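Local coordinates for protein HTH-type transcriptional repressor NemR (Escherichia coli, PDB 4YZE) that represses the nemRA-gloA operon by binding the NemR box and responds to electrophiles and reactive chlorine species such as bleach, at residues F57-A60 / M61-H65; R72-E75 / L76-G80. The protein carries 5 engineered substitutions. All coordinates share one frame; numbering follows the deposited sequence.

Contact 1 (F57-A60 / M61-H65); sequences FGVA and MLERH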
loop_
_atom_site.group_PDB
_atom_site.type_symbol
_atom_site.label_atom_id
_atom_site.label_comp_id
_atom_site.label_asym_id
_atom_site.label_seq_id
_atom_site.Cartn_x
_atom_site.Cartn_y
_atom_site.Cartn_z
ATOM N N PHE A 57 4.470 -19.035 15.235
ATOM C CA PHE A 57 5.400 -17.984 15.572
ATOM C C PHE A 57 5.041 -16.636 14.925
ATOM O O PHE A 57 5.097 -15.578 15.577
ATOM C CB PHE A 57 6.798 -18.415 15.139
ATOM C CG PHE A 57 7.805 -17.339 15.259
ATOM C CD1 PHE A 57 8.409 -17.080 16.480
ATOM C CD2 PHE A 57 8.151 -16.579 14.160
ATOM C CE1 PHE A 57 9.353 -16.081 16.603
ATOM C CE2 PHE A 57 9.088 -15.574 14.269
ATOM C CZ PHE A 57 9.693 -15.324 15.494
ATOM N N GLY A 58 4.697 -16.676 13.638
ATOM C CA GLY A 58 4.287 -15.480 12.924
ATOM C C GLY A 58 3.078 -14.792 13.547
ATOM O O GLY A 58 3.047 -13.570 13.633
ATOM N N VAL A 59 2.086 -15.575 13.971
ATOM C CA VAL A 59 0.900 -15.011 14.612
ATOM C C VAL A 59 1.294 -14.294 15.903
ATOM O O VAL A 59 0.901 -13.143 16.126
ATOM C CB VAL A 59 -0.150 -16.072 14.945
ATOM C CG1 VAL A 59 -1.430 -15.400 15.473
ATOM C CG2 VAL A 59 -0.472 -16.897 13.718
ATOM N N ALA A 60 2.069 -14.982 16.742
ATOM C CA ALA A 60 2.587 -14.404 17.972
ATOM C C ALA A 60 3.424 -13.154 17.684
ATOM O O ALA A 60 3.302 -12.138 18.394
ATOM C CB ALA A 60 3.400 -15.435 18.744
ATOM N N MET A 61 4.262 -13.228 16.648
ATOM C CA MET A 61 5.071 -12.086 16.231
ATOM C C MET A 61 4.190 -10.888 15.893
ATOM O O MET A 61 4.405 -9.783 16.400
ATOM C CB MET A 61 5.915 -12.446 15.013
ATOM C CG MET A 61 6.760 -11.290 14.465
ATOM S SD MET A 61 7.702 -11.761 12.975
ATOM C CE MET A 61 6.385 -11.708 11.737
ATOM N N LEU A 62 3.191 -11.110 15.045
ATOM C CA LEU A 62 2.335 -10.012 14.613
ATOM C C LEU A 62 1.575 -9.454 15.801
ATOM O O LEU A 62 1.480 -8.234 15.955
ATOM C CB LEU A 62 1.361 -10.468 13.527
ATOM C CG LEU A 62 1.949 -10.698 12.138
ATOM C CD1 LEU A 62 0.870 -11.143 11.160
ATOM C CD2 LEU A 62 2.586 -9.433 11.646
ATOM N N GLU A 63 1.040 -10.343 16.639
ATOM C CA GLU A 63 0.235 -9.912 17.784
ATOM C C GLU A 63 1.090 -9.062 18.700
ATOM O O GLU A 63 0.633 -8.045 19.204
ATOM C CB GLU A 63 -0.358 -11.111 18.537
ATOM C CG GLU A 63 -1.539 -11.758 17.821
ATOM C CD GLU A 63 -1.950 -13.086 18.435
ATOM O OE1 GLU A 63 -1.266 -13.550 19.372
ATOM O OE2 GLU A 63 -2.959 -13.668 17.976
ATOM N N ARG A 64 2.345 -9.464 18.882
ATOM C CA ARG A 64 3.277 -8.682 19.671
ATOM C C ARG A 64 3.461 -7.318 19.018
ATOM O O ARG A 64 3.292 -6.288 19.662
ATOM C CB ARG A 64 4.627 -9.403 19.805
ATOM C CG ARG A 64 5.741 -8.538 20.393
ATOM C CD ARG A 64 6.959 -9.377 20.790
ATOM N NE ARG A 64 8.040 -8.585 21.378
ATOM C CZ ARG A 64 8.940 -7.906 20.669
ATOM N NH1 ARG A 64 8.881 -7.903 19.341
ATOM N NH2 ARG A 64 9.894 -7.215 21.282
ATOM N N HIS A 65 3.786 -7.320 17.731
ATOM C CA HIS A 65 4.010 -6.086 16.996
ATOM C C HIS A 65 2.813 -5.125 17.050
ATOM O O HIS A 65 2.988 -3.928 17.254
ATOM C CB HIS A 65 4.330 -6.405 15.542
ATOM C CG HIS A 65 4.281 -5.215 14.643
ATOM N ND1 HIS A 65 5.371 -4.401 14.430
ATOM C CD2 HIS A 65 3.276 -4.700 13.896
ATOM C CE1 HIS A 65 5.042 -3.435 13.591
ATOM N NE2 HIS A 65 3.777 -3.596 13.250
#

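Contact 2 (R72-E75 / L76-G80); sequences RLTE and LLQSG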
loop_
_atom_site.group_PDB
_atom_site.type_symbol
_atom_site.label_atom_id
_atom_site.label_comp_id
_atom_site.label_asym_id
_atom_site.label_seq_id
_atom_site.Cartn_x
_atom_site.Cartn_y
_atom_site.Cartn_z
ATOM N N ARG A 72 1.528 2.584 21.616
ATOM C CA ARG A 72 2.163 3.835 21.195
ATOM C C ARG A 72 1.137 4.811 20.610
ATOM O O ARG A 72 1.068 5.972 21.016
ATOM C CB ARG A 72 3.255 3.578 20.161
ATOM C CG ARG A 72 4.596 3.166 20.731
ATOM C CD ARG A 72 5.695 3.297 19.675
ATOM N NE ARG A 72 5.471 2.416 18.528
ATOM C CZ ARG A 72 5.736 1.109 18.528
ATOM N NH1 ARG A 72 6.221 0.524 19.618
ATOM N NH2 ARG A 72 5.513 0.381 17.443
ATOM N N LEU A 73 0.340 4.325 19.662
ATOM C CA LEU A 73 -0.680 5.132 19.003
ATOM C C LEU A 73 -1.720 5.649 20.011
ATOM O O LEU A 73 -2.173 6.782 19.898
ATOM C CB LEU A 73 -1.374 4.311 17.918
ATOM C CG LEU A 73 -1.842 5.003 16.630
ATOM C CD1 LEU A 73 -3.185 4.467 16.170
ATOM C CD2 LEU A 73 -1.865 6.525 16.726
ATOM N N THR A 74 -2.091 4.817 20.986
ATOM C CA THR A 74 -3.040 5.223 22.019
ATOM C C THR A 74 -2.491 6.401 22.821
ATOM O O THR A 74 -3.193 7.385 23.045
ATOM C CB THR A 74 -3.373 4.082 23.000
ATOM O OG1 THR A 74 -3.932 2.973 22.289
ATOM C CG2 THR A 74 -4.392 4.566 24.037
ATOM N N GLU A 75 -1.236 6.295 23.247
ATOM C CA GLU A 75 -0.600 7.362 24.004
ATOM C C GLU A 75 -0.532 8.640 23.179
ATOM O O GLU A 75 -0.720 9.738 23.707
ATOM C CB GLU A 75 0.797 6.931 24.454
ATOM C CG GLU A 75 0.792 5.640 25.266
ATOM C CD GLU A 75 2.176 5.205 25.715
ATOM O OE1 GLU A 75 2.896 4.560 24.917
ATOM O OE2 GLU A 75 2.537 5.503 26.876
ATOM N N LEU A 76 -0.273 8.495 21.883
ATOM C CA LEU A 76 -0.181 9.650 20.994
ATOM C C LEU A 76 -1.531 10.360 20.893
ATOM O O LEU A 76 -1.605 11.581 21.003
ATOM C CB LEU A 76 0.275 9.209 19.602
ATOM C CG LEU A 76 1.078 10.139 18.687
ATOM C CD1 LEU A 76 0.758 9.837 17.233
ATOM C CD2 LEU A 76 0.859 11.621 18.984
ATOM N N LEU A 77 -2.597 9.590 20.697
ATOM C CA LEU A 77 -3.909 10.169 20.425
ATOM C C LEU A 77 -4.716 10.534 21.670
ATOM O O LEU A 77 -5.509 11.477 21.637
ATOM C CB LEU A 77 -4.723 9.229 19.539
ATOM C CG LEU A 77 -4.107 8.998 18.167
ATOM C CD1 LEU A 77 -4.994 8.080 17.358
ATOM C CD2 LEU A 77 -3.874 10.329 17.444
ATOM N N GLN A 78 -4.529 9.785 22.753
ATOM C CA GLN A 78 -5.359 9.958 23.945
ATOM C C GLN A 78 -4.775 10.951 24.931
ATOM O O GLN A 78 -5.507 11.533 25.735
ATOM C CB GLN A 78 -5.588 8.624 24.658
ATOM C CG GLN A 78 -6.616 7.707 24.010
ATOM C CD GLN A 78 -6.998 6.550 24.922
ATOM O OE1 GLN A 78 -6.402 6.354 25.985
ATOM N NE2 GLN A 78 -7.995 5.777 24.510
ATOM N N SER A 79 -3.460 11.147 24.880
ATOM C CA SER A 79 -2.809 12.006 25.863
ATOM C C SER A 79 -1.557 12.705 25.341
ATOM O O SER A 79 -0.700 13.114 26.127
ATOM C CB SER A 79 -2.484 11.212 27.129
ATOM O OG SER A 79 -3.666 10.719 27.738
ATOM N N GLY A 80 -1.460 12.852 24.021
ATOM C CA GLY A 80 -0.350 13.569 23.415
ATOM C C GLY A 80 -0.418 15.067 23.663
ATOM O O GLY A 80 -1.325 15.553 24.344
#

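Contact 1 (F57-A60 / M61-H65)
Phe57 and Met61, one helical turn apart, make a Met-aromatic contact: the sulfur SD of Met61 lies 4.3 Å from Phe57 CE2 and 5.3 Å from the ring centroid, reaching the ring obliquely. With CG of Met61 anti to its own backbone N (chi1 178°) and CG-SD continuing straight, the chain carries SD out from the helix, while the Phe57 ring reaches forward along it to meet the sulfur; a bend at chi3 then turns the methyl CE off the straight line.

On another side of the helix Val59 and Glu63 run alongside each other away from the helix. The branch CG1 of Val59 sits 3.4 Å from OE2 of Glu63, a van der Waals touch of methyl on carboxylate oxygen, while Glu63 CG rests 3.3 Å from Val59 O.

The backbone supplies four successive alpha-helical hydrogen bonds, from Met61 N to Phe57 O (2.7 Å), Leu62 N to Gly58 O (2.8 Å), Glu63 N to Val59 O and Arg64 N to Ala60 O, all with N-H...O angles near 160°.

This piece of helix 54-79 belongs to the TetR-type DNA-binding domain. Phe57, Ala60, Met61 and Arg64 face helix 10-26, where Arg64 NE forms a salt bridge with Glu13. Val59 and Leu62 pack on helix 122-148, and Leu62 also meets Leu109 and Leu113 of helix 109-114.

Contact 2 (R72-E75 / L76-G80)
The C-terminal end of the long helix 54-79 is where Leu73 and Leu77 meet, one turn apart, their side chains crossing at a slant on the buried face. The methyl CD2 of Leu73 makes the touch, 3.6 Å from Leu77 CD1 and equally near its CG. Leu77 holds CG anti to its carbonyl carbon (chi1 -63°), which lays the branch beside Leu73 and brings CG to 3.4 Å from Leu73 O. Leu76 CD1 approaches the same Leu73 methyl more loosely, at 4.3 Å.

On a more open side of the helix, Thr74 and Gln78 run alongside each other, Thr74 also touching Leu138 of helix 122-148. The methyl CG2 of Thr74 lies against the terminal amide of Gln78, 3.3 Å from OE1, whereas Thr74 OG1 is hydrogen-bonded to His70 O.

Along the backbone, Leu76 N, Leu77 N and Gln78 N bond to the carbonyls of Arg72, Leu73 and Thr74, the last at 2.8 Å. The next bond, Ser79 N to Glu75 O, stretches to 3.3 Å, with its donor 45° out of the carbonyl plane: the helical pattern is weakening.

Were Leu77 cut back to an alanine, Leu73 CD2 would probably lose its nearest mate in this contact, and a gap would open toward Leu139 of helix 122-148. Near the helix end, Arg87 NH1 gives Leu77 O a hydrogen-bonding partner from the next helix, 84-97. The Leu73-Leu77 touch itself is between hydrocarbon groups, so it rests on shape and burial.

Followed from the N terminus, helix 54-79 carries contact 1 first and contact 2 second. They stand in series, with centres about 22 Å apart and nearest atoms about 5 Å apart without touching; neither nests in nor crosses the other. Each covers a short run of consecutive residues, so neither closes a long loop. Contact 1 lies near the start, beside helix 10-26 of the DNA-binding region and helix 109-114; contact 2 lies at the far end, against helix 84-97. Helix 122-148 packs along both. The one helix thus joins the DNA-binding region to the helical C-terminal region, which includes Cys108, central to the chlorine response.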